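Dihydrodipicolinate reductase N-terminus domain-containing protein (Mycobacterium smegmatis, PDB 6IAQ) acts as a native amine dehydrogenase that uses a nicotinamide cofactor, bound here as NADP, for the asymmetric reductive amination of ketones to amines. Local coordinates at residues 167-172 with 273-278. Residues are numbered along the deposited sequence; the frame is centred on the assembly and turned at random.
Sequences SWNVDD and RVYGPG
Asn169 lies flat over one face of the Tyr275 ring, its amide plane only 5° from the ring plane and its CB 3.5 Å from the ring centroid, a CH-pi contact almost along the ring normal. CG of Asn169 is anti to the backbone N (chi1 -173°), which spreads the carboxamide over Tyr275 CB and CG. Its OD1 is gripped from opposite faces of the amide: Tyr275 N donates across the contact at 3.0 Å, and Asp171 N closes an Asx turn. Tyr275 CE1 lies 3.6 Å over one face of the Arg273 guanidinium, near the border of that group; the guanidinium is on the side of the ring plane away from Asn169, but beyond the ring edge. Ser167 OG joins the two groups, meeting Tyr275 OH at 2.7 Å and accepting from Arg273 NH1, which it approaches 27° out of the guanidinium plane; a water links this OG to Arg273 NH2. Glu279 salt-bridges the guanidinium. Val170 CG1 packs on Val274 CG2, 3.9 Å away, while the Asp171 carboxylate is held chiefly by Ser237 and the backbone of Glu238 and Ala239. Two backbone bonds, Arg273 N to Trp168 O and Val170 N to Arg273 O, flank Asn169 in a parallel bridge. The arrangement ends the pairing of parallel strands 158-169 and 265-273 in the mixed sheet of the C-terminal domain, with the Asx turn following.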
# COMPACT_ATOMS: atom_id res chain seq x y z
N SER A 167 10.93 13.99 5.49
CA SER A 167 12.23 14.68 5.37
C SER A 167 12.94 14.11 4.14
O SER A 167 13.04 12.90 4.02
CB SER A 167 13.04 14.50 6.64
OG SER A 167 14.28 15.20 6.55
N TRP A 168 13.44 14.99 3.27
CA TRP A 168 14.39 14.59 2.20
C TRP A 168 15.56 15.57 2.14
O TRP A 168 15.44 16.69 2.65
CB TRP A 168 13.67 14.39 0.86
CG TRP A 168 12.79 15.51 0.44
CD1 TRP A 168 11.45 15.58 0.61
CD2 TRP A 168 13.18 16.70 -0.28
NE1 TRP A 168 10.96 16.74 0.05
CE2 TRP A 168 12.01 17.45 -0.48
CE3 TRP A 168 14.40 17.20 -0.77
CZ2 TRP A 168 12.01 18.65 -1.19
CZ3 TRP A 168 14.40 18.39 -1.44
CH2 TRP A 168 13.22 19.10 -1.65
N ASN A 169 16.65 15.09 1.57
CA ASN A 169 17.97 15.75 1.49
C ASN A 169 18.13 16.40 0.10
O ASN A 169 18.24 15.68 -0.88
CB ASN A 169 19.07 14.73 1.74
CG ASN A 169 20.44 15.34 1.84
OD1 ASN A 169 20.59 16.56 1.80
ND2 ASN A 169 21.45 14.50 2.00
N VAL A 170 18.21 17.73 0.06
CA VAL A 170 18.60 18.51 -1.14
C VAL A 170 19.79 17.84 -1.85
O VAL A 170 19.79 17.78 -3.08
CB VAL A 170 18.92 19.97 -0.76
CG1 VAL A 170 19.74 20.67 -1.83
CG2 VAL A 170 17.65 20.71 -0.49
N ASP A 171 20.80 17.38 -1.12
CA ASP A 171 22.07 16.91 -1.73
C ASP A 171 21.90 15.53 -2.37
O ASP A 171 22.86 15.05 -2.95
CB ASP A 171 23.22 16.97 -0.72
CG ASP A 171 23.89 18.34 -0.71
OD1 ASP A 171 23.38 19.26 -1.41
OD2 ASP A 171 24.90 18.49 -0.01
N ASP A 172 20.72 14.90 -2.26
CA ASP A 172 20.41 13.67 -3.03
C ASP A 172 19.96 14.03 -4.45
O ASP A 172 19.84 13.11 -5.25
CB ASP A 172 19.31 12.83 -2.36
CG ASP A 172 19.76 11.99 -1.18
OD1 ASP A 172 20.99 11.84 -0.97
OD2 ASP A 172 18.87 11.46 -0.47
N ARG A 273 15.87 19.86 2.69
CA ARG A 273 17.02 20.67 3.14
C ARG A 273 18.33 19.91 2.93
O ARG A 273 18.32 18.68 2.81
CB ARG A 273 16.84 21.08 4.60
CG ARG A 273 16.93 19.92 5.60
CD ARG A 273 16.55 20.27 7.05
NE ARG A 273 16.91 19.09 7.82
CZ ARG A 273 16.16 17.98 7.91
NH1 ARG A 273 14.95 17.94 7.36
NH2 ARG A 273 16.64 16.92 8.53
N VAL A 274 19.43 20.66 2.95
CA VAL A 274 20.78 20.06 2.97
C VAL A 274 20.96 19.37 4.33
O VAL A 274 20.70 20.01 5.36
CB VAL A 274 21.87 21.10 2.70
CG1 VAL A 274 23.24 20.47 2.73
CG2 VAL A 274 21.65 21.82 1.38
N TYR A 275 21.35 18.09 4.32
CA TYR A 275 21.61 17.32 5.56
C TYR A 275 23.06 17.53 6.00
O TYR A 275 24.00 17.60 5.16
CB TYR A 275 21.40 15.83 5.33
CG TYR A 275 19.96 15.38 5.29
CD1 TYR A 275 18.89 16.26 5.23
CD2 TYR A 275 19.69 14.02 5.23
CE1 TYR A 275 17.58 15.80 5.17
CE2 TYR A 275 18.39 13.55 5.16
CZ TYR A 275 17.34 14.43 5.12
OH TYR A 275 16.06 13.94 5.03
N GLY A 276 23.24 17.56 7.31
CA GLY A 276 24.56 17.36 7.93
C GLY A 276 24.77 15.88 8.20
O GLY A 276 23.87 15.07 7.99
N PRO A 277 25.98 15.48 8.66
CA PRO A 277 26.26 14.08 9.00
C PRO A 277 25.24 13.51 10.01
O PRO A 277 24.79 14.24 10.88
CB PRO A 277 27.67 14.15 9.61
CG PRO A 277 28.28 15.37 8.98
CD PRO A 277 27.14 16.36 8.85
N GLY A 278 24.86 12.24 9.82
CA GLY A 278 23.97 11.53 10.75
C GLY A 278 22.49 11.68 10.42
O GLY A 278 21.69 10.89 10.96
O HOH W 1 15.63 14.02 9.08